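Local coordinates for disulfide bond forming protein (DsbF) (Mycobacterium tuberculosis, PDB 3IOS) that probably oxidises reduced, unfolded secreted proteins to introduce disulfide bonds, working as an extracellular thioredoxin-fold thiol oxidase, at residues L44-P49 / G105-N110; A118-D123 / V128-G133. All blocks are in the same frame, centred on the assembly; numbering follows the deposited sequence.

Contact 1 (L44-P49 / G105-N110); sequences LWFWAP and GSVWAN
Phe46 and Trp108 mark the nearest backbone approach, CA to CA 7.4 Å, between strand 44-47 and the short helix 106-110. The axes of the two pass 10.4 Å apart, a separation that side chains must bridge, and their N-to-C directions differ by 119°. No hydrogen bond crosses the gap. The bridge is a T-shaped aromatic pair: the ring edge of Phe46 meets the face of the Trp108 indole, with planes at 81° and the Phe46 ring centroid 5.1 Å from that of the five-membered ring. With CG anti to its carbonyl carbon (chi1 -57°), Phe46 brings its CD2 edge over the indole, 3.5 Å from CD1 of Trp108, while CB of Phe46 lies over the same face toward the rim. Helix 106-110 thus packs against the central strand of the five-stranded mixed sheet of a thioredoxin fold, on the strand that leads into the Cys51-Cys54 redox motif. Farther along the indole, CZ2 of Trp108 comes edge-on to Trp47 O at 3.4 Å, a contact without a hydrogen bond. The indole NE1 of Trp108 instead donates to the backbone oxygen of Val76 in the adjoining strand, which helps fix the rotation of the ring. Val107 adds a looser apolar contact, its CG1 4.4 Å from CE2 of Phe46. At the start of the helix, Asp102 accepts bonds from the backbone N of both Val107 and Trp108.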
ATOM      1  N   LEU A  44      -2.686  -2.687   0.603  1.00 11.42           N
ATOM      2  CA  LEU A  44      -2.092  -1.614  -0.178  1.00 12.87           C
ATOM      3  C   LEU A  44      -2.306  -0.338   0.619  1.00 11.90           C
ATOM      4  O   LEU A  44      -3.427  -0.008   1.012  1.00 14.23           O
ATOM      5  CB  LEU A  44      -2.745  -1.505  -1.562  1.00 13.03           C
ATOM      6  CG  LEU A  44      -2.411  -2.690  -2.477  1.00 14.83           C
ATOM      7  CD1 LEU A  44      -3.616  -3.619  -2.554  1.00 17.68           C
ATOM      8  CD2 LEU A  44      -2.029  -2.200  -3.864  1.00 16.37           C
ATOM      9  N   TRP A  45      -1.212   0.364   0.881  1.00 10.85           N
ATOM     10  CA  TRP A  45      -1.246   1.595   1.645  1.00 11.76           C
ATOM     11  C   TRP A  45      -0.936   2.761   0.713  1.00 12.60           C
ATOM     12  O   TRP A  45       0.178   2.872   0.195  1.00 12.21           O
ATOM     13  CB  TRP A  45      -0.221   1.488   2.776  1.00 12.90           C
ATOM     14  CG  TRP A  45       0.107   2.754   3.475  1.00 12.77           C
ATOM     15  CD1 TRP A  45      -0.771   3.667   3.983  1.00 14.51           C
ATOM     16  CD2 TRP A  45       1.416   3.239   3.790  1.00 12.84           C
ATOM     17  NE1 TRP A  45      -0.091   4.687   4.594  1.00 15.37           N
ATOM     18  CE2 TRP A  45       1.254   4.450   4.492  1.00 15.26           C
ATOM     19  CE3 TRP A  45       2.712   2.762   3.552  1.00 14.64           C
ATOM     20  CZ2 TRP A  45       2.343   5.202   4.958  1.00 15.11           C
ATOM     21  CZ3 TRP A  45       3.798   3.511   4.017  1.00 16.61           C
ATOM     22  CH2 TRP A  45       3.602   4.716   4.711  1.00 17.04           C
ATOM     23  N   PHE A  46      -1.928   3.623   0.507  1.00 11.67           N
ATOM     24  CA  PHE A  46      -1.772   4.766  -0.385  1.00 12.93           C
ATOM     25  C   PHE A  46      -1.269   5.965   0.396  1.00 12.10           C
ATOM     26  O   PHE A  46      -1.905   6.409   1.356  1.00 14.15           O
ATOM     27  CB  PHE A  46      -3.110   5.076  -1.058  1.00 13.92           C
ATOM     28  CG  PHE A  46      -3.683   3.908  -1.812  1.00 14.35           C
ATOM     29  CD1 PHE A  46      -4.311   2.861  -1.136  1.00 13.76           C
ATOM     30  CD2 PHE A  46      -3.553   3.830  -3.195  1.00 14.26           C
ATOM     31  CE1 PHE A  46      -4.798   1.757  -1.832  1.00 13.36           C
ATOM     32  CE2 PHE A  46      -4.038   2.728  -3.897  1.00 16.87           C
ATOM     33  CZ  PHE A  46      -4.660   1.690  -3.212  1.00 15.54           C
ATOM     34  N   TRP A  47      -0.112   6.479  -0.011  1.00 11.84           N
ATOM     35  CA  TRP A  47       0.498   7.613   0.675  1.00 11.93           C
ATOM     36  C   TRP A  47       1.095   8.651  -0.263  1.00 12.82           C
ATOM     37  O   TRP A  47       1.301   8.391  -1.448  1.00 13.48           O
ATOM     38  CB  TRP A  47       1.593   7.127   1.648  1.00 12.45           C
ATOM     39  CG  TRP A  47       2.739   6.338   1.035  1.00 12.33           C
ATOM     40  CD1 TRP A  47       2.801   4.986   0.841  1.00 10.18           C
ATOM     41  CD2 TRP A  47       3.996   6.862   0.587  1.00 11.52           C
ATOM     42  NE1 TRP A  47       4.025   4.634   0.311  1.00 12.11           N
ATOM     43  CE2 TRP A  47       4.780   5.766   0.151  1.00 11.21           C
ATOM     44  CE3 TRP A  47       4.545   8.150   0.528  1.00 12.66           C
ATOM     45  CZ2 TRP A  47       6.071   5.919  -0.354  1.00 14.74           C
ATOM     46  CZ3 TRP A  47       5.836   8.303   0.024  1.00 13.94           C
ATOM     47  CH2 TRP A  47       6.586   7.193  -0.402  1.00 14.31           C
ATOM     48  N   ALA A  48       1.341   9.838   0.284  1.00 12.55           N
ATOM     49  CA  ALA A  48       1.958  10.946  -0.450  1.00 15.63           C
ATOM     50  C   ALA A  48       3.090  11.387   0.476  1.00 15.16           C
ATOM     51  O   ALA A  48       2.898  11.497   1.683  1.00 13.43           O
ATOM     52  CB  ALA A  48       0.955  12.082  -0.661  1.00 13.84           C
ATOM     53  N   PRO A  49       4.281  11.654  -0.078  1.00 15.93           N
ATOM     54  CA  PRO A  49       5.445  12.067   0.713  1.00 15.70           C
ATOM     55  C   PRO A  49       5.266  13.292   1.604  1.00 16.07           C
ATOM     56  O   PRO A  49       5.835  13.360   2.695  1.00 16.95           O
ATOM     57  CB  PRO A  49       6.525  12.308  -0.349  1.00 18.11           C
ATOM     58  CG  PRO A  49       6.068  11.511  -1.523  1.00 20.32           C
ATOM     59  CD  PRO A  49       4.586  11.703  -1.516  1.00 15.80           C
ATOM     60  N   GLY A 105      -0.460   8.156 -11.459  1.00 22.75           N
ATOM     61  CA  GLY A 105      -1.698   8.005 -10.718  1.00 19.56           C
ATOM     62  C   GLY A 105      -2.633   6.887 -11.141  1.00 18.25           C
ATOM     63  O   GLY A 105      -3.784   6.857 -10.711  1.00 20.68           O
ATOM     64  N   SER A 106      -2.148   5.966 -11.964  1.00 19.47           N
ATOM     65  CA  SER A 106      -2.988   4.870 -12.429  1.00 21.11           C
ATOM     66  C   SER A 106      -3.367   3.871 -11.336  1.00 20.45           C
ATOM     67  O   SER A 106      -4.480   3.338 -11.341  1.00 21.74           O
ATOM     68  CB  SER A 106      -2.322   4.142 -13.606  1.00 20.60           C
ATOM     69  OG  SER A 106      -1.049   3.623 -13.273  1.00 23.72           O
ATOM     70  N   VAL A 107      -2.465   3.613 -10.394  1.00 18.41           N
ATOM     71  CA  VAL A 107      -2.790   2.664  -9.336  1.00 16.32           C
ATOM     72  C   VAL A 107      -3.835   3.255  -8.393  1.00 16.52           C
ATOM     73  O   VAL A 107      -4.783   2.575  -8.010  1.00 15.80           O
ATOM     74  CB  VAL A 107      -1.529   2.233  -8.543  1.00 15.95           C
ATOM     75  CG1 VAL A 107      -1.913   1.212  -7.473  1.00 18.68           C
ATOM     76  CG2 VAL A 107      -0.502   1.627  -9.495  1.00 16.65           C
ATOM     77  N   TRP A 108      -3.672   4.521  -8.011  1.00 15.02           N
ATOM     78  CA  TRP A 108      -4.656   5.155  -7.147  1.00 15.87           C
ATOM     79  C   TRP A 108      -6.016   5.141  -7.838  1.00 17.59           C
ATOM     80  O   TRP A 108      -7.038   4.842  -7.220  1.00 17.24           O
ATOM     81  CB  TRP A 108      -4.273   6.605  -6.856  1.00 16.42           C
ATOM     82  CG  TRP A 108      -3.263   6.774  -5.772  1.00 16.92           C
ATOM     83  CD1 TRP A 108      -2.179   5.983  -5.527  1.00 16.59           C
ATOM     84  CD2 TRP A 108      -3.200   7.847  -4.830  1.00 16.26           C
ATOM     85  NE1 TRP A 108      -1.435   6.501  -4.491  1.00 15.64           N
ATOM     86  CE2 TRP A 108      -2.039   7.650  -4.048  1.00 15.53           C
ATOM     87  CE3 TRP A 108      -4.006   8.965  -4.578  1.00 17.21           C
ATOM     88  CZ2 TRP A 108      -1.667   8.528  -3.025  1.00 15.82           C
ATOM     89  CZ3 TRP A 108      -3.636   9.840  -3.559  1.00 17.64           C
ATOM     90  CH2 TRP A 108      -2.473   9.615  -2.799  1.00 16.66           C
ATOM     91  N   ALA A 109      -6.018   5.466  -9.128  1.00 19.62           N
ATOM     92  CA  ALA A 109      -7.256   5.507  -9.899  1.00 22.65           C
ATOM     93  C   ALA A 109      -7.939   4.147  -9.905  1.00 22.97           C
ATOM     94  O   ALA A 109      -9.161   4.047  -9.781  1.00 22.78           O
ATOM     95  CB  ALA A 109      -6.960   5.952 -11.324  1.00 23.17           C
ATOM     96  N   ASN A 110      -7.136   3.100 -10.041  1.00 22.38           N
ATOM     97  CA  ASN A 110      -7.646   1.740 -10.070  1.00 21.73           C
ATOM     98  C   ASN A 110      -8.409   1.353  -8.805  1.00 22.46           C
ATOM     99  O   ASN A 110      -9.287   0.490  -8.844  1.00 22.55           O
ATOM    100  CB  ASN A 110      -6.498   0.760 -10.285  1.00 22.07           C
ATOM    101  CG  ASN A 110      -6.969  -0.672 -10.344  1.00 25.10           C
ATOM    102  OD1 ASN A 110      -7.563  -1.091 -11.319  1.00 24.94           O
ATOM    103  ND2 ASN A 110      -6.725  -1.424  -9.281  1.00 24.84           N
TER

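Contact 2 (A118-D123 / V128-G133); sequences AYAFVD and VDVVRG
Tyr119 and Val131 exchange two backbone hydrogen bonds, Tyr119 N to Val131 O at 2.9 Å and Val131 N to Tyr119 O at 2.8 Å, the second almost straight at 173°. Phe121 and Asp129 form the next hydrogen-bonded pair: Phe121 N reaches Asp129 O at 2.8 Å, with the donor tilted 26° from the carbonyl plane, and Asp129 N returns to Phe121 O. Between these pairs, CA-H...O contacts such as Val130 CA to Tyr119 O at 3.3 Å give the carbonyl oxygens further partners. On the face bearing Tyr119 and Phe121, the edge of the Phe121 ring reaches across the strands, CE1 lying 3.9 Å from CG2 of Val131. With CG1 of Val131 anti to the backbone N (chi1 176°), CG2 falls anti to the carbonyl carbon and meets the Phe121 ring at a slant. The Tyr119 ring turns its edge to Gly133 O, 3.7 Å from CE2. On the other face Val122 and Val128 run alongside each other in the same direction, with their CG2 methyls 4.2 Å apart. Farther out, Leu140 and Leu147 of helix 137-147 pack on Phe121, and the Tyr119 hydroxyl is hydrogen-bonded to OE1 of Glu57. Five antiparallel bridges in unbroken register and the short connection 123-127 identify the C-terminal beta hairpin of the thioredoxin fold, with strand 128-132 at the edge of the sheet.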
ATOM      1  N   ALA A 118      -5.040   6.104   2.584  1.00 17.47           N
ATOM      2  CA  ALA A 118      -6.079   5.128   2.301  1.00 17.13           C
ATOM      3  C   ALA A 118      -5.443   3.751   2.370  1.00 16.40           C
ATOM      4  O   ALA A 118      -4.221   3.612   2.249  1.00 15.26           O
ATOM      5  CB  ALA A 118      -6.684   5.364   0.923  1.00 16.79           C
ATOM      6  N   TYR A 119      -6.280   2.742   2.576  1.00 14.30           N
ATOM      7  CA  TYR A 119      -5.817   1.365   2.675  1.00 13.87           C
ATOM      8  C   TYR A 119      -6.729   0.451   1.874  1.00 16.55           C
ATOM      9  O   TYR A 119      -7.950   0.600   1.911  1.00 18.74           O
ATOM     10  CB  TYR A 119      -5.839   0.913   4.140  1.00 14.31           C
ATOM     11  CG  TYR A 119      -4.875   1.646   5.030  1.00 14.63           C
ATOM     12  CD1 TYR A 119      -3.623   1.108   5.319  1.00 14.96           C
ATOM     13  CD2 TYR A 119      -5.194   2.897   5.556  1.00 16.17           C
ATOM     14  CE1 TYR A 119      -2.710   1.794   6.107  1.00 17.32           C
ATOM     15  CE2 TYR A 119      -4.284   3.597   6.344  1.00 16.17           C
ATOM     16  CZ  TYR A 119      -3.043   3.036   6.613  1.00 17.73           C
ATOM     17  OH  TYR A 119      -2.132   3.713   7.389  1.00 22.06           O
ATOM     18  N   ALA A 120      -6.144  -0.483   1.131  1.00 12.28           N
ATOM     19  CA  ALA A 120      -6.950  -1.438   0.385  1.00 13.31           C
ATOM     20  C   ALA A 120      -6.613  -2.801   0.962  1.00 15.10           C
ATOM     21  O   ALA A 120      -5.454  -3.216   0.953  1.00 15.63           O
ATOM     22  CB  ALA A 120      -6.622  -1.389  -1.096  1.00 15.60           C
ATOM     23  N   PHE A 121      -7.622  -3.486   1.492  1.00 14.66           N
ATOM     24  CA  PHE A 121      -7.404  -4.804   2.071  1.00 14.64           C
ATOM     25  C   PHE A 121      -7.857  -5.867   1.088  1.00 16.28           C
ATOM     26  O   PHE A 121      -8.990  -5.850   0.609  1.00 17.30           O
ATOM     27  CB  PHE A 121      -8.145  -4.927   3.410  1.00 14.41           C
ATOM     28  CG  PHE A 121      -7.678  -3.932   4.440  1.00 14.22           C
ATOM     29  CD1 PHE A 121      -8.236  -2.658   4.505  1.00 16.44           C
ATOM     30  CD2 PHE A 121      -6.620  -4.241   5.289  1.00 15.16           C
ATOM     31  CE1 PHE A 121      -7.746  -1.708   5.401  1.00 15.58           C
ATOM     32  CE2 PHE A 121      -6.124  -3.295   6.187  1.00 14.78           C
ATOM     33  CZ  PHE A 121      -6.689  -2.025   6.241  1.00 15.74           C
ATOM     34  N   VAL A 122      -6.943  -6.775   0.773  1.00 14.68           N
ATOM     35  CA  VAL A 122      -7.212  -7.841  -0.175  1.00 15.69           C
ATOM     36  C   VAL A 122      -7.156  -9.190   0.520  1.00 16.02           C
ATOM     37  O   VAL A 122      -6.120  -9.553   1.070  1.00 15.74           O
ATOM     38  CB  VAL A 122      -6.159  -7.836  -1.297  1.00 16.63           C
ATOM     39  CG1 VAL A 122      -6.521  -8.863  -2.353  1.00 16.63           C
ATOM     40  CG2 VAL A 122      -6.048  -6.439  -1.902  1.00 18.22           C
ATOM     41  N   ASP A 123      -8.256  -9.938   0.511  1.00 16.78           N
ATOM     42  CA  ASP A 123      -8.223 -11.245   1.153  1.00 19.65           C
ATOM     43  C   ASP A 123      -7.760 -12.267   0.111  1.00 19.45           C
ATOM     44  O   ASP A 123      -7.694 -11.955  -1.082  1.00 19.67           O
ATOM     45  CB  ASP A 123      -9.597 -11.596   1.773  1.00 19.69           C
ATOM     46  CG  ASP A 123     -10.659 -11.948   0.749  1.00 22.83           C
ATOM     47  OD1 ASP A 123     -11.848 -11.975   1.137  1.00 26.55           O
ATOM     48  OD2 ASP A 123     -10.335 -12.214  -0.423  1.00 23.63           O
ATOM     49  N   VAL A 128     -11.762  -7.170  -2.272  1.00 23.07           N
ATOM     50  CA  VAL A 128     -11.082  -5.913  -1.984  1.00 23.85           C
ATOM     51  C   VAL A 128     -11.954  -4.919  -1.229  1.00 25.06           C
ATOM     52  O   VAL A 128     -13.068  -4.599  -1.651  1.00 23.86           O
ATOM     53  CB  VAL A 128     -10.601  -5.240  -3.285  1.00 24.97           C
ATOM     54  CG1 VAL A 128      -9.932  -3.907  -2.967  1.00 24.13           C
ATOM     55  CG2 VAL A 128      -9.648  -6.163  -4.022  1.00 24.38           C
ATOM     56  N   ASP A 129     -11.432  -4.426  -0.112  1.00 23.86           N
ATOM     57  CA  ASP A 129     -12.143  -3.451   0.704  1.00 25.39           C
ATOM     58  C   ASP A 129     -11.253  -2.226   0.889  1.00 22.89           C
ATOM     59  O   ASP A 129     -10.150  -2.328   1.428  1.00 22.46           O
ATOM     60  CB  ASP A 129     -12.499  -4.064   2.060  1.00 30.57           C
ATOM     61  CG  ASP A 129     -13.247  -3.101   2.960  1.00 35.52           C
ATOM     62  OD1 ASP A 129     -14.253  -2.518   2.504  1.00 38.42           O
ATOM     63  OD2 ASP A 129     -12.833  -2.933   4.126  1.00 39.71           O
ATOM     64  N   VAL A 130     -11.729  -1.074   0.431  1.00 22.39           N
ATOM     65  CA  VAL A 130     -10.962   0.163   0.542  1.00 21.46           C
ATOM     66  C   VAL A 130     -11.446   1.019   1.700  1.00 22.04           C
ATOM     67  O   VAL A 130     -12.641   1.295   1.831  1.00 24.17           O
ATOM     68  CB  VAL A 130     -11.053   1.002  -0.754  1.00 21.09           C
ATOM     69  CG1 VAL A 130     -10.258   2.295  -0.601  1.00 21.90           C
ATOM     70  CG2 VAL A 130     -10.533   0.198  -1.925  1.00 20.31           C
ATOM     71  N   VAL A 131     -10.507   1.428   2.544  1.00 19.98           N
ATOM     72  CA  VAL A 131     -10.809   2.266   3.692  1.00 21.46           C
ATOM     73  C   VAL A 131     -10.082   3.588   3.514  1.00 22.32           C
ATOM     74  O   VAL A 131      -8.861   3.631   3.403  1.00 20.16           O
ATOM     75  CB  VAL A 131     -10.342   1.610   5.008  1.00 22.39           C
ATOM     76  CG1 VAL A 131     -10.594   2.553   6.175  1.00 21.33           C
ATOM     77  CG2 VAL A 131     -11.075   0.288   5.219  1.00 22.26           C
ATOM     78  N   ARG A 132     -10.840   4.676   3.478  1.00 25.41           N
ATOM     79  CA  ARG A 132     -10.244   5.990   3.306  1.00 28.54           C
ATOM     80  C   ARG A 132     -10.126   6.692   4.644  1.00 29.24           C
ATOM     81  O   ARG A 132     -11.108   6.839   5.373  1.00 32.80           O
ATOM     82  CB  ARG A 132     -11.091   6.822   2.348  1.00 31.32           C
ATOM     83  CG  ARG A 132     -11.216   6.200   0.976  1.00 33.48           C
ATOM     84  CD  ARG A 132     -12.122   7.017   0.075  1.00 38.09           C
ATOM     85  NE  ARG A 132     -12.117   6.509  -1.293  1.00 40.25           N
ATOM     86  CZ  ARG A 132     -12.583   5.318  -1.656  1.00 42.20           C
ATOM     87  NH1 ARG A 132     -12.528   4.950  -2.927  1.00 44.34           N
ATOM     88  NH2 ARG A 132     -13.111   4.498  -0.756  1.00 43.55           N
ATOM     89  N   GLY A 133      -8.914   7.118   4.968  1.00 26.20           N
ATOM     90  CA  GLY A 133      -8.694   7.801   6.222  1.00 26.51           C
ATOM     91  C   GLY A 133      -7.529   7.194   6.969  1.00 26.27           C
ATOM     92  O   GLY A 133      -6.895   6.250   6.495  1.00 25.27           O
TER

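Contacts 1 and 2, with centres 11 Å apart, meet along the junction of neighbouring antiparallel strands 42-47 and 118-122. Probable hydrogen bonds join Leu44 O to Ala120 N at 2.8 Å and Phe46 N to Ala118 O at 2.9 Å. Side chains join them on both faces of the sheet: Phe46 CE1 lies 3.7 Å from Ala120 CB, whereas the rings of Trp45 and Tyr119 stack, with Trp45 CD1 3.4 Å from Tyr119 CE1. Helix 106-110 precedes the hairpin in the chain, and the two contacts come one after the other in sequence. Toward the Cys51-Cys54 disulfide site, the Trp47 side chain touches the motif, while that of Tyr119 comes close to it but makes no contact.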